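Cellulase CEL9M (Clostridium cellulolyticum, PDB 1IA6) probably hydrolyses internal beta-1,4-glucosidic linkages of cellulose and related beta-glucans, as a family 9 glycoside hydrolase catalytic module. Local coordinates at residues A[127-131]-A[369-373]; A[359-363]-A[378-382]. All blocks are in the same frame, centred on the assembly; numbering follows the deposited sequence.

Both contacts lie among the loops at one end of the family 9 catalytic module, their centres 12 Å apart. The segments alternate along the chain: 369-373 of contact 1 falls between 359-363 and 378-382 of contact 2. The two contacts also touch, since Lys382 NZ probably donates a hydrogen bond to Gly369 O at 3.1 Å, while Tyr370 CE2 packs on Pro380 O at 3.4 Å. Both are near predicted catalytic residues: the nearest side-chain atoms of Ile360 and Asp401 are about 3 Å apart, those of Trp129 and Glu410 about 9 Å. The bound zinc ion sits about 12 Å from Gly130 of contact 1.

Contact 1: A[127-131]-A[369-373]; sequences TYWGA and GYTYA
Trp129 and Tyr372 make the main apolar contact between 127-131 and 369-373. The phenol ring of Tyr372 meets the CB methylene of Trp129 with CE2 and CZ, CZ lying 3.5 Å from CB. With CG anti to the backbone N (chi1 -171°), the Trp129 indole extends toward Tyr370 and leaves CB facing the Tyr372 ring. The two aromatic groups are only obliquely related: the five-membered ring of Trp129 and the Tyr372 ring have centroids 5.8 Å apart and planes inclined at 51°. Thr371 adds a smaller contact, its CG2 methyl lying 3.8 Å from Trp129 O and slightly farther from Gly130 CA.

Polar groups meet the aromatic edges. Tyr370 O lies near the indole plane, 3.1 Å from Trp129 CD1. It is also 3.3 Å from Trp129 NE1, but the angle there is too poor for a hydrogen bond; the indole N-H is instead bonded to Asn368 OD1, which also accepts from Tyr370 N. Thr127 O similarly faces the edge of the Tyr372 ring, 3.8 Å from CE2.

Within 127-131, Tyr128 OH donates to Ala131 O at 2.7 Å, a side-chain to backbone bond within the loop. No hydrogen bond links the two segments directly, so these two loops near the predicted active site meet through van der Waals contact and carbonyls at ring edges, with Asn368 tying the indole to the second loop.

Contact 2: A[359-363]-A[378-382]; sequences CIHPH and AKPAK
His361 and Pro380 lie side by side and point the same way, the imidazole CE1 resting 3.7 Å from the proline CG. CG of His361 stands anti to its own carbonyl carbon (chi1 -71°), which carries the ring across to 378-382, where Ala378 O meets its edge near the plane, 3.5 Å from CE1. Water 2 also lies in the ring plane, at ND1, and donates to Lys379 O, extending the imidazole's reach to a second backbone carbonyl. Further along the segments, Ala381 directs its methyl toward Pro362, with CB 3.8 Å from CD.

The two segments precede and follow helix 365-368 in the chain, among the loops of the (alpha/alpha)6-barrel of family 9. Asp401, a predicted active-site residue, accepts a hydrogen bond from Ile360 N and a weak one from His361 N, so 359-363 is bonded both to Asp401 and to 378-382.

In the direct polar link, Ala381 N donates to Ile360 O at 3.0 Å, with an N-H...O angle of 154°. Water 1 donates to the same Ile360 O and, at 2.7 Å, to Ala381 O, bridging the two carbonyls.

Contact 1: A[127-131]-A[369-373]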
loop_
_atom_site.group_PDB
_atom_site.type_symbol
_atom_site.label_atom_id
_atom_site.label_comp_id
_atom_site.label_asym_id
_atom_site.label_seq_id
_atom_site.Cartn_x
_atom_site.Cartn_y
_atom_site.Cartn_z
ATOM N N THR A 127 -17.080 16.147 -1.765
ATOM C CA THR A 127 -17.709 17.465 -1.685
ATOM C C THR A 127 -17.627 17.969 -0.248
ATOM O O THR A 127 -17.938 19.127 0.036
ATOM C CB THR A 127 -19.196 17.432 -2.100
ATOM O OG1 THR A 127 -19.924 16.580 -1.208
ATOM C CG2 THR A 127 -19.343 16.927 -3.526
ATOM N N TYR A 128 -17.204 17.089 0.654
ATOM C CA TYR A 128 -17.079 17.424 2.067
ATOM C C TYR A 128 -15.631 17.737 2.431
ATOM O O TYR A 128 -14.712 17.057 1.981
ATOM C CB TYR A 128 -17.564 16.246 2.924
ATOM C CG TYR A 128 -17.301 16.391 4.413
ATOM C CD1 TYR A 128 -18.118 17.191 5.215
ATOM C CD2 TYR A 128 -16.229 15.732 5.017
ATOM C CE1 TYR A 128 -17.872 17.331 6.584
ATOM C CE2 TYR A 128 -15.973 15.867 6.382
ATOM C CZ TYR A 128 -16.799 16.667 7.159
ATOM O OH TYR A 128 -16.545 16.804 8.503
ATOM N N TRP A 129 -15.432 18.778 3.232
ATOM C CA TRP A 129 -14.095 19.126 3.689
ATOM C C TRP A 129 -14.179 19.518 5.154
ATOM O O TRP A 129 -14.682 20.584 5.505
ATOM C CB TRP A 129 -13.478 20.265 2.872
ATOM C CG TRP A 129 -12.022 20.465 3.211
ATOM C CD1 TRP A 129 -11.514 21.152 4.278
ATOM C CD2 TRP A 129 -10.893 19.883 2.538
ATOM N NE1 TRP A 129 -10.143 21.030 4.315
ATOM C CE2 TRP A 129 -9.737 20.257 3.259
ATOM C CE3 TRP A 129 -10.750 19.079 1.398
ATOM C CZ2 TRP A 129 -8.451 19.856 2.877
ATOM C CZ3 TRP A 129 -9.470 18.679 1.017
ATOM C CH2 TRP A 129 -8.338 19.071 1.758
ATOM N N GLY A 130 -13.691 18.622 6.002
ATOM C CA GLY A 130 -13.705 18.827 7.436
ATOM C C GLY A 130 -13.157 17.565 8.074
ATOM O O GLY A 130 -12.762 16.640 7.361
ATOM N N ALA A 131 -13.132 17.518 9.401
ATOM C CA ALA A 131 -12.616 16.352 10.110
ATOM C C ALA A 131 -13.506 15.131 9.901
ATOM O O ALA A 131 -14.728 15.243 9.840
ATOM C CB ALA A 131 -12.498 16.658 11.599
ATOM N N GLY A 369 -7.227 20.361 9.031
ATOM C CA GLY A 369 -7.902 20.897 10.200
ATOM C C GLY A 369 -8.869 22.055 10.028
ATOM O O GLY A 369 -9.410 22.551 11.017
ATOM N N TYR A 370 -9.093 22.488 8.794
ATOM C CA TYR A 370 -10.007 23.595 8.532
ATOM C C TYR A 370 -11.216 23.128 7.732
ATOM O O TYR A 370 -11.261 21.991 7.268
ATOM C CB TYR A 370 -9.284 24.702 7.758
ATOM C CG TYR A 370 -8.130 25.322 8.510
ATOM C CD1 TYR A 370 -8.353 26.163 9.600
ATOM C CD2 TYR A 370 -6.813 25.055 8.144
ATOM C CE1 TYR A 370 -7.292 26.724 10.305
ATOM C CE2 TYR A 370 -5.744 25.610 8.843
ATOM C CZ TYR A 370 -5.992 26.442 9.921
ATOM O OH TYR A 370 -4.940 26.991 10.614
ATOM N N THR A 371 -12.198 24.011 7.581
ATOM C CA THR A 371 -13.402 23.695 6.820
ATOM C C THR A 371 -13.598 24.742 5.724
ATOM O O THR A 371 -12.627 25.320 5.227
ATOM C CB THR A 371 -14.645 23.669 7.733
ATOM O OG1 THR A 371 -14.791 24.937 8.384
ATOM C CG2 THR A 371 -14.507 22.579 8.785
ATOM N N TYR A 372 -14.847 24.985 5.342
ATOM C CA TYR A 372 -15.142 25.972 4.309
ATOM C C TYR A 372 -15.550 27.315 4.911
ATOM O O TYR A 372 -16.538 27.920 4.492
ATOM C CB TYR A 372 -16.255 25.464 3.386
ATOM C CG TYR A 372 -15.823 24.385 2.417
ATOM C CD1 TYR A 372 -14.765 24.599 1.532
ATOM C CD2 TYR A 372 -16.486 23.159 2.365
ATOM C CE1 TYR A 372 -14.378 23.619 0.616
ATOM C CE2 TYR A 372 -16.110 22.170 1.453
ATOM C CZ TYR A 372 -15.056 22.407 0.583
ATOM O OH TYR A 372 -14.679 21.433 -0.315
ATOM N N ALA A 373 -14.783 27.781 5.890
ATOM C CA ALA A 373 -15.070 29.051 6.545
ATOM C C ALA A 373 -13.851 29.969 6.501
ATOM O O ALA A 373 -13.790 30.976 7.209
ATOM C CB ALA A 373 -15.493 28.809 7.989
#

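Contact 2: A[359-363]-A[378-382]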
loop_
_atom_site.group_PDB
_atom_site.type_symbol
_atom_site.label_atom_id
_atom_site.label_comp_id
_atom_site.label_asym_id
_atom_site.label_seq_id
_atom_site.Cartn_x
_atom_site.Cartn_y
_atom_site.Cartn_z
ATOM N N CYS A 359 6.715 19.485 3.123
ATOM C CA CYS A 359 5.449 20.005 2.611
ATOM C C CYS A 359 4.522 20.484 3.729
ATOM O O CYS A 359 4.300 19.771 4.705
ATOM C CB CYS A 359 4.766 18.906 1.789
ATOM S SG CYS A 359 3.128 19.314 1.144
ATOM N N ILE A 360 3.976 21.691 3.588
ATOM C CA ILE A 360 3.078 22.234 4.604
ATOM C C ILE A 360 1.620 22.274 4.149
ATOM O O ILE A 360 0.734 22.647 4.923
ATOM C CB ILE A 360 3.492 23.667 5.028
ATOM C CG1 ILE A 360 3.409 24.611 3.830
ATOM C CG2 ILE A 360 4.898 23.653 5.607
ATOM C CD1 ILE A 360 3.693 26.068 4.172
ATOM N N HIS A 361 1.377 21.878 2.902
ATOM C CA HIS A 361 0.030 21.866 2.332
ATOM C C HIS A 361 -0.417 20.476 1.864
ATOM O O HIS A 361 -0.872 20.321 0.733
ATOM C CB HIS A 361 -0.041 22.827 1.137
ATOM C CG HIS A 361 0.019 24.276 1.512
ATOM N ND1 HIS A 361 -1.085 24.981 1.943
ATOM C CD2 HIS A 361 1.051 25.154 1.516
ATOM C CE1 HIS A 361 -0.737 26.230 2.195
ATOM N NE2 HIS A 361 0.553 26.362 1.944
ATOM N N PRO A 362 -0.301 19.449 2.720
ATOM C CA PRO A 362 -0.733 18.121 2.265
ATOM C C PRO A 362 -2.233 18.085 1.955
ATOM O O PRO A 362 -3.029 18.717 2.648
ATOM C CB PRO A 362 -0.368 17.221 3.440
ATOM C CG PRO A 362 -0.562 18.139 4.628
ATOM C CD PRO A 362 0.085 19.422 4.142
ATOM N N HIS A 363 -2.612 17.360 0.905
ATOM C CA HIS A 363 -4.019 17.241 0.539
ATOM C C HIS A 363 -4.612 16.168 1.450
ATOM O O HIS A 363 -4.780 15.017 1.054
ATOM C CB HIS A 363 -4.149 16.827 -0.926
ATOM C CG HIS A 363 -5.558 16.816 -1.426
ATOM N ND1 HIS A 363 -6.381 17.920 -1.352
ATOM C CD2 HIS A 363 -6.294 15.837 -2.004
ATOM C CE1 HIS A 363 -7.563 17.620 -1.862
ATOM N NE2 HIS A 363 -7.536 16.363 -2.264
ATOM N N ALA A 378 -7.527 26.426 2.423
ATOM C CA ALA A 378 -6.381 26.867 1.634
ATOM C C ALA A 378 -5.168 27.202 2.502
ATOM O O ALA A 378 -4.056 27.346 1.992
ATOM C CB ALA A 378 -6.768 28.077 0.795
ATOM N N LYS A 379 -5.382 27.327 3.807
ATOM C CA LYS A 379 -4.298 27.641 4.732
ATOM C C LYS A 379 -3.425 26.410 4.958
ATOM O O LYS A 379 -3.830 25.290 4.648
ATOM C CB LYS A 379 -4.865 28.105 6.077
ATOM C CG LYS A 379 -5.735 29.349 6.001
ATOM C CD LYS A 379 -6.324 29.695 7.367
ATOM C CE LYS A 379 -5.240 30.038 8.379
ATOM N NZ LYS A 379 -5.802 30.379 9.719
ATOM N N PRO A 380 -2.208 26.607 5.495
ATOM C CA PRO A 380 -1.297 25.489 5.757
ATOM C C PRO A 380 -1.927 24.537 6.769
ATOM O O PRO A 380 -2.639 24.973 7.676
ATOM C CB PRO A 380 -0.057 26.180 6.321
ATOM C CG PRO A 380 -0.086 27.523 5.645
ATOM C CD PRO A 380 -1.541 27.895 5.749
ATOM N N ALA A 381 -1.664 23.243 6.612
ATOM C CA ALA A 381 -2.210 22.230 7.511
ATOM C C ALA A 381 -1.984 22.582 8.979
ATOM O O ALA A 381 -0.866 22.892 9.387
ATOM C CB ALA A 381 -1.591 20.875 7.200
ATOM N N LYS A 382 -3.052 22.517 9.767
ATOM C CA LYS A 382 -2.991 22.825 11.191
ATOM C C LYS A 382 -2.209 21.763 11.964
ATOM O O LYS A 382 -1.501 22.078 12.921
ATOM C CB LYS A 382 -4.412 22.932 11.756
ATOM C CG LYS A 382 -4.495 23.398 13.201
ATOM C CD LYS A 382 -5.941 23.424 13.697
ATOM C CE LYS A 382 -6.807 24.367 12.870
ATOM N NZ LYS A 382 -8.242 24.327 13.286
HETATM O O HOH W 1 1.365 22.597 7.856
HETATM O O HOH W 2 -3.417 23.597 2.548
#